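Side-chain contacts in ABC transporter, substrate-binding protein (Clostridium perfringens, PDB 4EDP), which probably captures a solute outside the cell and hands it to the membrane permease of an ABC import system: residues K108-Y111 / S112-P115; Y280-I283 / N284-S288; P115-S118 / E119-E122; F96-Q99 / G100-G104; P303-K306 / E307-L310. All coordinates share one frame; numbering follows the deposited sequence.

Contact 1. Residues K108-Y111 / S112-P115; sequences KLDY and SKIP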
loop_
_atom_site.group_PDB
_atom_site.type_symbol
_atom_site.label_atom_id
_atom_site.label_comp_id
_atom_site.label_asym_id
_atom_site.label_seq_id
_atom_site.Cartn_x
_atom_site.Cartn_y
_atom_site.Cartn_z
ATOM N N LYS A 108 12.688 15.727 8.050
ATOM C CA LYS A 108 12.222 14.958 9.206
ATOM C C LYS A 108 11.193 15.941 9.784
ATOM O O LYS A 108 11.512 17.109 10.011
ATOM C CB LYS A 108 13.360 14.660 10.183
ATOM C CG LYS A 108 12.978 13.748 11.349
ATOM C CD LYS A 108 14.136 13.606 12.321
ATOM C CE LYS A 108 13.805 12.718 13.521
ATOM N NZ LYS A 108 13.633 11.291 13.151
ATOM N N LEU A 109 9.968 15.487 10.019
ATOM C CA LEU A 109 8.894 16.393 10.431
ATOM C C LEU A 109 8.703 16.694 11.902
ATOM O O LEU A 109 8.899 15.837 12.755
ATOM C CB LEU A 109 7.579 15.879 9.874
ATOM C CG LEU A 109 7.486 15.690 8.353
ATOM C CD1 LEU A 109 6.060 15.241 7.994
ATOM C CD2 LEU A 109 7.862 16.983 7.604
ATOM N N ASP A 110 8.320 17.936 12.168
ATOM C CA ASP A 110 8.012 18.388 13.514
ATOM C C ASP A 110 6.530 18.105 13.692
ATOM O O ASP A 110 5.682 18.869 13.253
ATOM C CB ASP A 110 8.322 19.864 13.667
ATOM C CG ASP A 110 7.949 20.403 15.025
ATOM O OD1 ASP A 110 7.410 19.643 15.859
ATOM O OD2 ASP A 110 8.196 21.603 15.249
ATOM N N TYR A 111 6.218 16.979 14.322
ATOM C CA TYR A 111 4.828 16.591 14.511
ATOM C C TYR A 111 4.036 17.484 15.469
ATOM O O TYR A 111 2.813 17.323 15.586
ATOM C CB TYR A 111 4.701 15.090 14.865
ATOM C CG TYR A 111 4.761 14.209 13.639
ATOM C CD1 TYR A 111 5.968 13.752 13.132
ATOM C CD2 TYR A 111 3.601 13.904 12.936
ATOM C CE1 TYR A 111 6.011 12.974 11.984
ATOM C CE2 TYR A 111 3.630 13.128 11.819
ATOM C CZ TYR A 111 4.830 12.673 11.328
ATOM O OH TYR A 111 4.815 11.876 10.192
ATOM N N SER A 112 4.696 18.432 16.127
ATOM C CA SER A 112 3.964 19.360 16.987
ATOM C C SER A 112 3.101 20.269 16.083
ATOM O O SER A 112 2.164 20.915 16.551
ATOM C CB SER A 112 4.898 20.195 17.871
ATOM O OG SER A 112 5.639 21.161 17.146
ATOM N N LYS A 113 3.421 20.287 14.788
ATOM C CA LYS A 113 2.694 21.081 13.787
ATOM C C LYS A 113 1.638 20.271 13.040
ATOM O O LYS A 113 0.968 20.782 12.134
ATOM C CB LYS A 113 3.699 21.630 12.768
ATOM C CG LYS A 113 4.615 22.709 13.298
ATOM C CD LYS A 113 5.724 22.999 12.272
ATOM C CE LYS A 113 6.237 24.405 12.355
ATOM N NZ LYS A 113 5.220 25.341 11.778
ATOM N N ILE A 114 1.485 19.004 13.412
ATOM C CA ILE A 114 0.533 18.109 12.752
ATOM C C ILE A 114 -0.288 17.420 13.852
ATOM O O ILE A 114 -0.209 16.197 14.038
ATOM C CB ILE A 114 1.278 17.072 11.878
ATOM C CG1 ILE A 114 2.338 17.762 11.006
ATOM C CG2 ILE A 114 0.283 16.234 11.017
ATOM C CD1 ILE A 114 3.124 16.807 10.074
ATOM N N PRO A 115 -1.126 18.190 14.554
ATOM C CA PRO A 115 -1.877 17.594 15.661
ATOM C C PRO A 115 -2.810 16.462 15.261
ATOM O O PRO A 115 -3.021 15.543 16.060
ATOM C CB PRO A 115 -2.649 18.780 16.247
ATOM C CG PRO A 115 -2.710 19.772 15.125
ATOM C CD PRO A 115 -1.419 19.624 14.409
#

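Contact 2. Residues Y280-I283 / N284-S288; sequences YEFI and NYALS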
loop_
_atom_site.group_PDB
_atom_site.type_symbol
_atom_site.label_atom_id
_atom_site.label_comp_id
_atom_site.label_asym_id
_atom_site.label_seq_id
_atom_site.Cartn_x
_atom_site.Cartn_y
_atom_site.Cartn_z
ATOM N N TYR A 280 3.003 22.063 6.102
ATOM C CA TYR A 280 2.564 21.426 7.348
ATOM C C TYR A 280 1.047 21.529 7.512
ATOM O O TYR A 280 0.400 20.568 7.906
ATOM C CB TYR A 280 3.246 22.046 8.565
ATOM C CG TYR A 280 4.604 21.477 8.871
ATOM C CD1 TYR A 280 4.721 20.263 9.529
ATOM C CD2 TYR A 280 5.770 22.155 8.541
ATOM C CE1 TYR A 280 5.961 19.733 9.828
ATOM C CE2 TYR A 280 7.021 21.629 8.842
ATOM C CZ TYR A 280 7.106 20.419 9.484
ATOM O OH TYR A 280 8.332 19.861 9.793
ATOM N N GLU A 281 0.483 22.706 7.240
ATOM C CA GLU A 281 -0.964 22.898 7.337
ATOM C C GLU A 281 -1.685 21.919 6.422
ATOM O O GLU A 281 -2.717 21.347 6.791
ATOM C CB GLU A 281 -1.364 24.356 7.005
ATOM C CG GLU A 281 -0.953 25.351 8.076
ATOM C CD GLU A 281 -1.214 26.799 7.690
ATOM O OE1 GLU A 281 -1.467 27.081 6.506
ATOM O OE2 GLU A 281 -1.132 27.660 8.575
ATOM N N PHE A 282 -1.144 21.711 5.230
ATOM C CA PHE A 282 -1.771 20.808 4.301
ATOM C C PHE A 282 -1.752 19.353 4.775
ATOM O O PHE A 282 -2.767 18.650 4.654
ATOM C CB PHE A 282 -1.159 20.887 2.904
ATOM C CG PHE A 282 -1.857 19.995 1.933
ATOM C CD1 PHE A 282 -2.944 20.447 1.221
ATOM C CD2 PHE A 282 -1.477 18.680 1.793
ATOM C CE1 PHE A 282 -3.628 19.609 0.364
ATOM C CE2 PHE A 282 -2.148 17.835 0.925
ATOM C CZ PHE A 282 -3.220 18.298 0.211
ATOM N N ILE A 283 -0.627 18.895 5.313
ATOM C CA ILE A 283 -0.544 17.502 5.794
ATOM C C ILE A 283 -1.539 17.309 6.930
ATOM O O ILE A 283 -2.271 16.304 6.983
ATOM C CB ILE A 283 0.895 17.108 6.191
ATOM C CG1 ILE A 283 1.800 17.138 4.955
ATOM C CG2 ILE A 283 0.927 15.706 6.879
ATOM C CD1 ILE A 283 3.277 16.765 5.205
ATOM N N ASN A 284 -1.589 18.284 7.835
ATOM C CA ASN A 284 -2.526 18.234 8.952
ATOM C C ASN A 284 -3.967 18.169 8.437
ATOM O O ASN A 284 -4.805 17.431 8.968
ATOM C CB ASN A 284 -2.340 19.433 9.879
ATOM C CG ASN A 284 -3.114 19.289 11.164
ATOM O OD1 ASN A 284 -2.970 18.302 11.882
ATOM N ND2 ASN A 284 -3.923 20.286 11.478
ATOM N N TYR A 285 -4.247 18.925 7.379
ATOM C CA TYR A 285 -5.554 18.917 6.733
ATOM C C TYR A 285 -5.866 17.552 6.111
ATOM O O TYR A 285 -6.977 17.015 6.287
ATOM C CB TYR A 285 -5.570 20.032 5.680
ATOM C CG TYR A 285 -6.634 19.980 4.612
ATOM C CD1 TYR A 285 -7.912 20.500 4.830
ATOM C CD2 TYR A 285 -6.335 19.490 3.352
ATOM C CE1 TYR A 285 -8.889 20.483 3.811
ATOM C CE2 TYR A 285 -7.289 19.467 2.340
ATOM C CZ TYR A 285 -8.561 19.960 2.580
ATOM O OH TYR A 285 -9.494 19.929 1.565
ATOM N N ALA A 286 -4.882 16.971 5.420
ATOM C CA ALA A 286 -5.072 15.663 4.764
ATOM C C ALA A 286 -5.394 14.533 5.768
ATOM O O ALA A 286 -6.059 13.544 5.418
ATOM C CB ALA A 286 -3.846 15.301 3.916
ATOM N N LEU A 287 -4.937 14.711 7.009
ATOM C CA LEU A 287 -5.145 13.749 8.083
ATOM C C LEU A 287 -6.401 14.038 8.901
ATOM O O LEU A 287 -6.773 13.230 9.742
ATOM C CB LEU A 287 -3.923 13.721 9.031
ATOM C CG LEU A 287 -2.587 13.215 8.463
ATOM C CD1 LEU A 287 -1.401 13.308 9.484
ATOM C CD2 LEU A 287 -2.738 11.793 7.961
ATOM N N SER A 288 -7.063 15.163 8.636
ATOM C CA SER A 288 -8.259 15.538 9.392
ATOM C C SER A 288 -9.409 14.556 9.160
ATOM O O SER A 288 -9.527 13.943 8.096
ATOM C CB SER A 288 -8.708 16.968 9.057
ATOM O OG SER A 288 -9.196 17.099 7.727
#

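Contact 3. Residues P115-S118 / E119-E122; sequences PNAS and EMNE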
loop_
_atom_site.group_PDB
_atom_site.type_symbol
_atom_site.label_atom_id
_atom_site.label_comp_id
_atom_site.label_asym_id
_atom_site.label_seq_id
_atom_site.Cartn_x
_atom_site.Cartn_y
_atom_site.Cartn_z
ATOM N N PRO A 115 -1.126 18.190 14.554
ATOM C CA PRO A 115 -1.877 17.594 15.661
ATOM C C PRO A 115 -2.810 16.462 15.261
ATOM O O PRO A 115 -3.021 15.543 16.060
ATOM C CB PRO A 115 -2.649 18.780 16.247
ATOM C CG PRO A 115 -2.710 19.772 15.125
ATOM C CD PRO A 115 -1.419 19.624 14.409
ATOM N N ASN A 116 -3.298 16.474 14.017
ATOM C CA ASN A 116 -4.201 15.415 13.551
ATOM C C ASN A 116 -3.552 14.048 13.479
ATOM O O ASN A 116 -4.245 13.042 13.428
ATOM C CB ASN A 116 -4.883 15.791 12.227
ATOM C CG ASN A 116 -5.968 16.847 12.429
ATOM O OD1 ASN A 116 -6.562 16.915 13.518
ATOM N ND2 ASN A 116 -6.250 17.662 11.394
ATOM N N ALA A 117 -2.223 14.010 13.470
ATOM C CA ALA A 117 -1.504 12.738 13.510
ATOM C C ALA A 117 -1.863 11.951 14.783
ATOM O O ALA A 117 -1.702 10.713 14.814
ATOM C CB ALA A 117 0.009 12.956 13.414
ATOM N N SER A 118 -2.358 12.634 15.816
ATOM C CA SER A 118 -2.762 11.960 17.060
ATOM C C SER A 118 -3.953 11.040 16.826
ATOM O O SER A 118 -4.192 10.111 17.609
ATOM C CB SER A 118 -3.108 12.958 18.175
ATOM O OG SER A 118 -4.347 13.639 17.937
ATOM N N GLU A 119 -4.686 11.279 15.745
ATOM C CA GLU A 119 -5.878 10.490 15.443
ATOM C C GLU A 119 -5.619 9.275 14.542
ATOM O O GLU A 119 -6.530 8.509 14.256
ATOM C CB GLU A 119 -6.956 11.419 14.852
ATOM C CG GLU A 119 -7.405 12.478 15.846
ATOM C CD GLU A 119 -8.386 13.506 15.292
ATOM O OE1 GLU A 119 -8.881 13.390 14.149
ATOM O OE2 GLU A 119 -8.655 14.464 16.031
ATOM N N MET A 120 -4.372 9.070 14.134
ATOM C CA MET A 120 -4.017 7.947 13.281
ATOM C C MET A 120 -4.166 6.637 14.043
ATOM O O MET A 120 -3.981 6.601 15.268
ATOM C CB MET A 120 -2.581 8.114 12.760
ATOM C CG MET A 120 -2.467 9.260 11.715
ATOM S SD MET A 120 -0.791 9.773 11.267
ATOM C CE MET A 120 -0.231 8.346 10.312
ATOM N N ASN A 121 -4.526 5.568 13.339
ATOM C CA ASN A 121 -4.656 4.271 13.996
ATOM C C ASN A 121 -3.241 3.800 14.354
ATOM O O ASN A 121 -2.271 4.307 13.802
ATOM C CB ASN A 121 -5.463 3.280 13.149
ATOM C CG ASN A 121 -4.806 2.935 11.838
ATOM O OD1 ASN A 121 -3.660 2.478 11.799
ATOM N ND2 ASN A 121 -5.572 3.054 10.749
ATOM N N GLU A 122 -3.132 2.857 15.288
ATOM C CA GLU A 122 -1.834 2.399 15.767
ATOM C C GLU A 122 -0.906 1.883 14.670
ATOM O O GLU A 122 0.299 2.116 14.733
ATOM C CB GLU A 122 -2.011 1.312 16.817
ATOM C CG GLU A 122 -0.688 0.888 17.429
ATOM C CD GLU A 122 -0.801 -0.307 18.331
ATOM O OE1 GLU A 122 -1.911 -0.567 18.825
ATOM O OE2 GLU A 122 0.238 -0.982 18.551
HETATM O O HOH W 1 -9.679 15.596 12.811
#

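Contact 4. Residues F96-Q99 / G100-G104; sequences FAEQ and GVEAG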
loop_
_atom_site.group_PDB
_atom_site.type_symbol
_atom_site.label_atom_id
_atom_site.label_comp_id
_atom_site.label_asym_id
_atom_site.label_seq_id
_atom_site.Cartn_x
_atom_site.Cartn_y
_atom_site.Cartn_z
ATOM N N PHE A 96 8.558 3.961 -2.111
ATOM C CA PHE A 96 9.237 5.022 -2.842
ATOM C C PHE A 96 9.565 6.181 -1.913
ATOM O O PHE A 96 10.638 6.778 -2.028
ATOM C CB PHE A 96 8.383 5.521 -4.017
ATOM C CG PHE A 96 8.286 4.540 -5.143
ATOM C CD1 PHE A 96 9.230 4.541 -6.157
ATOM C CD2 PHE A 96 7.264 3.617 -5.198
ATOM C CE1 PHE A 96 9.155 3.637 -7.202
ATOM C CE2 PHE A 96 7.192 2.715 -6.230
ATOM C CZ PHE A 96 8.137 2.725 -7.236
ATOM N N ALA A 97 8.666 6.493 -0.979
ATOM C CA ALA A 97 8.934 7.581 -0.045
ATOM C C ALA A 97 10.224 7.305 0.722
ATOM O O ALA A 97 11.025 8.216 0.925
ATOM C CB ALA A 97 7.769 7.807 0.919
ATOM N N GLU A 98 10.429 6.051 1.125
ATOM C CA GLU A 98 11.620 5.668 1.885
ATOM C C GLU A 98 12.900 5.890 1.062
ATOM O O GLU A 98 13.948 6.246 1.605
ATOM C CB GLU A 98 11.488 4.214 2.375
ATOM C CG GLU A 98 12.569 3.771 3.359
ATOM C CD GLU A 98 13.947 3.606 2.713
ATOM O OE1 GLU A 98 14.006 3.316 1.506
ATOM O OE2 GLU A 98 14.971 3.742 3.421
ATOM N N GLN A 99 12.818 5.698 -0.250
ATOM C CA GLN A 99 13.965 5.941 -1.109
ATOM C C GLN A 99 14.272 7.447 -1.123
ATOM O O GLN A 99 15.429 7.840 -1.189
ATOM C CB GLN A 99 13.708 5.443 -2.512
ATOM C CG GLN A 99 13.373 3.992 -2.565
ATOM C CD GLN A 99 13.160 3.526 -3.971
ATOM O OE1 GLN A 99 13.984 3.778 -4.848
ATOM N NE2 GLN A 99 12.053 2.841 -4.199
ATOM N N GLY A 100 13.237 8.283 -1.089
ATOM C CA GLY A 100 13.438 9.726 -1.046
ATOM C C GLY A 100 14.057 10.134 0.283
ATOM O O GLY A 100 14.959 10.969 0.331
ATOM N N VAL A 101 13.573 9.541 1.370
ATOM C CA VAL A 101 14.123 9.827 2.695
ATOM C C VAL A 101 15.613 9.506 2.668
ATOM O O VAL A 101 16.448 10.323 3.086
ATOM C CB VAL A 101 13.430 9.010 3.817
ATOM C CG1 VAL A 101 14.225 9.101 5.125
ATOM C CG2 VAL A 101 11.989 9.464 4.032
ATOM N N GLU A 102 15.942 8.319 2.167
ATOM C CA GLU A 102 17.332 7.865 2.068
ATOM C C GLU A 102 18.189 8.808 1.211
ATOM O O GLU A 102 19.384 9.022 1.488
ATOM C CB GLU A 102 17.348 6.453 1.457
ATOM C CG GLU A 102 18.727 5.851 1.209
ATOM C CD GLU A 102 19.480 5.553 2.477
ATOM O OE1 GLU A 102 18.828 5.410 3.535
ATOM O OE2 GLU A 102 20.728 5.434 2.408
ATOM N N ALA A 103 17.580 9.365 0.172
ATOM C CA ALA A 103 18.265 10.273 -0.749
ATOM C C ALA A 103 18.480 11.669 -0.168
ATOM O O ALA A 103 19.260 12.466 -0.709
ATOM C CB ALA A 103 17.488 10.364 -2.046
ATOM N N GLY A 104 17.788 11.969 0.922
ATOM C CA GLY A 104 17.924 13.253 1.597
ATOM C C GLY A 104 17.061 14.352 1.020
ATOM O O GLY A 104 17.358 15.534 1.209
#

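Contact 5. Residues P303-K306 / E307-L310; sequences PVNK and EVKL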
loop_
_atom_site.group_PDB
_atom_site.type_symbol
_atom_site.label_atom_id
_atom_site.label_comp_id
_atom_site.label_asym_id
_atom_site.label_seq_id
_atom_site.Cartn_x
_atom_site.Cartn_y
_atom_site.Cartn_z
ATOM N N PRO A 303 -9.166 4.977 5.248
ATOM C CA PRO A 303 -8.682 5.984 6.180
ATOM C C PRO A 303 -7.645 5.518 7.172
ATOM O O PRO A 303 -7.598 4.335 7.542
ATOM C CB PRO A 303 -9.945 6.380 6.926
ATOM C CG PRO A 303 -10.788 5.128 6.910
ATOM C CD PRO A 303 -10.534 4.531 5.569
ATOM N N VAL A 304 -6.780 6.447 7.567
ATOM C CA VAL A 304 -5.820 6.179 8.644
ATOM C C VAL A 304 -6.315 6.861 9.930
ATOM O O VAL A 304 -5.813 6.570 11.018
ATOM C CB VAL A 304 -4.380 6.658 8.334
ATOM C CG1 VAL A 304 -3.798 5.895 7.123
ATOM C CG2 VAL A 304 -4.325 8.185 8.106
ATOM N N ASN A 305 -7.298 7.763 9.812
ATOM C CA ASN A 305 -7.834 8.457 10.967
ATOM C C ASN A 305 -8.883 7.564 11.623
ATOM O O ASN A 305 -9.906 7.267 11.016
ATOM C CB ASN A 305 -8.413 9.834 10.552
ATOM C CG ASN A 305 -8.911 10.652 11.729
ATOM O OD1 ASN A 305 -9.599 10.138 12.625
ATOM N ND2 ASN A 305 -8.630 11.967 11.700
ATOM N N LYS A 306 -8.614 7.131 12.859
ATOM C CA LYS A 306 -9.514 6.221 13.574
ATOM C C LYS A 306 -10.842 6.835 14.016
ATOM O O LYS A 306 -11.725 6.114 14.506
ATOM C CB LYS A 306 -8.791 5.596 14.788
ATOM C CG LYS A 306 -8.441 6.549 15.886
ATOM C CD LYS A 306 -7.544 5.870 16.927
ATOM C CE LYS A 306 -7.109 6.861 17.981
ATOM N NZ LYS A 306 -6.313 6.209 19.065
ATOM N N GLU A 307 -11.005 8.139 13.852
ATOM C CA GLU A 307 -12.240 8.793 14.274
ATOM C C GLU A 307 -13.298 8.936 13.190
ATOM O O GLU A 307 -14.394 9.431 13.464
ATOM C CB GLU A 307 -11.920 10.197 14.782
ATOM C CG GLU A 307 -10.849 10.235 15.862
ATOM C CD GLU A 307 -11.260 9.506 17.126
ATOM O OE1 GLU A 307 -12.465 9.205 17.273
ATOM O OE2 GLU A 307 -10.377 9.245 17.980
ATOM N N VAL A 308 -12.978 8.496 11.975
ATOM C CA VAL A 308 -13.880 8.605 10.817
ATOM C C VAL A 308 -15.169 7.773 10.910
ATOM O O VAL A 308 -15.124 6.600 11.268
ATOM C CB VAL A 308 -13.110 8.213 9.533
ATOM C CG1 VAL A 308 -14.053 8.009 8.362
ATOM C CG2 VAL A 308 -12.054 9.265 9.216
ATOM N N LYS A 309 -16.302 8.371 10.528
ATOM C CA LYS A 309 -17.595 7.696 10.580
ATOM C C LYS A 309 -17.951 7.308 9.139
ATOM O O LYS A 309 -18.158 8.200 8.313
ATOM C CB LYS A 309 -18.657 8.650 11.127
ATOM C CG LYS A 309 -20.086 8.117 11.058
ATOM C CD LYS A 309 -21.093 9.207 11.374
ATOM C CE LYS A 309 -22.515 8.693 11.198
ATOM N NZ LYS A 309 -23.519 9.785 11.357
ATOM N N LEU A 310 -17.987 6.008 8.836
ATOM C CA LEU A 310 -18.330 5.511 7.485
ATOM C C LEU A 310 -19.348 4.355 7.514
ATOM O O LEU A 310 -19.257 3.465 8.360
ATOM C CB LEU A 310 -17.078 5.025 6.750
ATOM C CG LEU A 310 -15.980 6.047 6.440
ATOM C CD1 LEU A 310 -14.713 5.346 5.914
ATOM C CD2 LEU A 310 -16.462 7.099 5.457
#

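Contact 1. Residues K108-Y111 / S112-P115
Asp110 and Ser112 meet through one carboxylate oxygen. Asp110 OD1 accepts the backbone N-H of Ser112 (OD1 to N 3.0 Å), which makes an Asx turn, and also the hydroxyl of the same residue (OD1 to Ser112 OG 2.7 Å). Both donors come from the same face of the carboxylate, the hydroxyl on its syn side. With CG anti to the backbone N (chi1 177°), the Asp110 carboxylate reaches forward along the chain to meet them. This is the exposed, solvent side; the Lys113 side chain crosses that of Asp110 at about a right angle, but Lys113 NZ is 5.9 Å from Asp110 OD2 and pairs, weakly, with Asp277 instead. On the packed side, Ile114 turns back on the residues before it. Its CD1 lies 3.9 Å from Leu109 CD1, while its CB sits 4.1 Å from CD2 of the obliquely set Tyr111 ring, whose hydroxyl bonds to the carbonyl of Tyr132. Between the two sides the backbone closes short turns, Lys113 N to Asp110 O and Ile114 N to Tyr111 O, both 3.1 Å. A doubly gripped acidic oxygen thus shapes the start of a 3-10 turn, and the two bonds would probably help to keep Asp110 ionised.

Contact 2. Residues Y280-I283 / N284-S288
Phe282 and Tyr285 both carry CG anti to the backbone N (chi1 -177° and 163°), and this shared torsion, together with their i to i+3 spacing on one helix, brings the two rings alongside. CE1 of Phe282 comes within 4.0 Å of Tyr285 CD2, and the ring planes make an angle of 50°, an oblique meeting that is neither a stack nor edge-to-face. The tyrosine ring also presents its edge to the carbonyl oxygen of Phe282, while CE2 of Phe282 reaches the methyl of Ala286 (CE2 to CB 4.3 Å). Ile283 makes its contact through the CG2 branch, which stands anti to the backbone N and lies 4.2 Å from CD1 of Leu287, one turn on. Leu287 CG lies 3.4 Å from Ile283 O, the same oxygen that accepts its N-H. Regular helical bonds run from Asn284, Tyr285, Ala286 and Leu287 back to residues 280-283, that of Leu287 the most bent. Past them Ser288 turns its hydroxyl back onto Tyr285 O (OG to O 2.6 Å), in the carbonyl plane and on a lone pair, and stands at the N-cap of the helix that follows. The flank that carries the two rings lies on helix 46-61, where Phe57 meets both of them and Tyr285 OH bonds to Val53 O. Ile283 and Ala286 press on strand 262-269, Phe282 also on strand 89-93, and Tyr280 OH reaches the loop at Asp110 N.

Contact 3. Residues P115-S118 / E119-E122
Ala117 and Met120 supply the apolar part of this turn. The thioether sulfur of Met120 rests against the methyl of Ala117 (SD to CB 3.9 Å), and the chain, bent at its last torsion (chi3 71°), carries on to Pro134 and helix 125-130. Backbone hydrogen bonds form the second group: Glu119 N reaches Asn116 O at 2.9 Å and Met120 N reaches Ala117 O at 3.2 Å, the i to i+3 spacing of a 3-10 turn. A side-chain bond reinforces the turn before them, for the hydroxyl of Ser118 joins its own backbone N on Pro115 O (OG to O 3.0 Å), lying nearly along the C=O axis. The polar ends of Asn116 and Glu119 lie side by side, pointing the same way, with amide and carboxylate planes 43° apart. Their oxygens do not bond directly; a water donates to Glu119 OE1 at 2.7 Å and, weakly, to Asn116 OD1. Asn116 N gives a hydrogen bond to Asn284 OD1, and Glu119 OE1 takes a further one from Asn305 ND2. Glu119 OE1 thus receives two donors, the water and the Asn305 amide, which would probably favour the ionised acid.

Contact 4. Residues F96-Q99 / G100-G104
Glu98 and Glu102 form an i to i+4 pair on helix 94-103, a contact within a single helix near its C-terminal end, in which backbone bonding does more than side-chain touch. The two acidic chains lie side by side, pointing the same way, each leaving with CG anti to its backbone N but bending at chi2 in opposite senses (-71° in Glu98, 67° in Glu102). Their carboxylate planes differ by 24°, and Glu98 OE2 stands 4.2 Å from Glu102 OE1 and 4.1 Å from Glu102 CB. Glu98 is modelled in two conformers, so the spacing, measured for one, is uncertain. The like charges would probably repel; Asn336 ND2 gives Glu98 OE1 a hydrogen bond, and the side chain also touches Lys333. On another face CG2 of Val101 packs over the carbonyl oxygen of Ala97 at 3.5 Å, and its side chain reaches Phe106 and Tyr132; a bound acetate, probably from the crystallisation liquor, lies nearby. The backbone runs as a regular helix: Gly100, Val101, Glu102 and Ala103 donate to Phe96, Ala97, Glu98 and Gln99, with Val101 N to Ala97 O at 2.9 Å and Ala103 N to Gln99 O at 3.0 Å. Beyond Ala103 the chain takes a positive phi at Gly104, whose N-H bonds Val101 O at 3.0 Å and, weakly, Gly100 O. This is the glycine-terminated Schellman motif that ends many alpha helices.

Contact 5. Residues P303-K306 / E307-L310
Asn305 OD1 accepts the backbone N-H of Glu307 at 2.7 Å, in the carbonyl plane of the amide and with an N-H...O angle of 154°, closing an Asx turn. Its CG stands anti to the backbone N (chi1 -176°), which swings the amide forward along the chain; the Glu307 carboxylate is turned 85° from the amide plane. The same residue opens a type I beta turn from Asn305 to Val308, although the closing bond, Val308 N to Asn305 O, is long at 3.4 Å and weak. Val308 CG2, in the conformer given, covers that turn, 3.4 Å from Asn305 O and 3.9 Å from Asn305 CB, and continues to Pro303 CB at 4.2 Å. Farther out the prolyl ring and Leu310 reach toward each other, Pro303 CG to Leu310 CD1 4.1 Å. On the exposed side Lys306 and Glu307 run alongside, pointing the same way, with the acid oxygen OE2 3.9 Å from Lys306 CG; the ammonium NZ remains 5.2 Å from OE2, so any attraction is longer-range and probably weak in solvent. What fixes the asparagine amide lies outside: ND2 donates to Leu287 O, with Glu119 as its second acceptor, leaving OD1 aimed at the turn. Backbone bonds of Val304 and Lys306 tie this loop to Asn121 and Glu119, while Gln292 OE1 receives Val304 N and Asn305 N. The side chains of Val308 and Leu310 pack against helix 289-299, and Pro303 touches the same helix at Gln292.

Along the chain, contact 4 comes first, ending helix 94-103. A short loop later contact 1 (108-115) turns the chain, and contact 3 (115-122) starts on its last residue, Pro115, so the two form consecutive turns before helix 125-130; Tyr111 and Ala117 also touch. Contact 2 follows much later, on helix 276-286, and lies against both turns. Contact 5, after helix 289-299, closes the loop that meets contact 3 through Asn121 and Val304, and contact 2 through Leu287 and Val304. All five are local; apart from the shared Pro115 they follow in series, and none nests or crosses. Contacts 1, 2, 3 and 5 join in one region, whereas contact 4 stands apart, about 18 Å from contact 1 between centres.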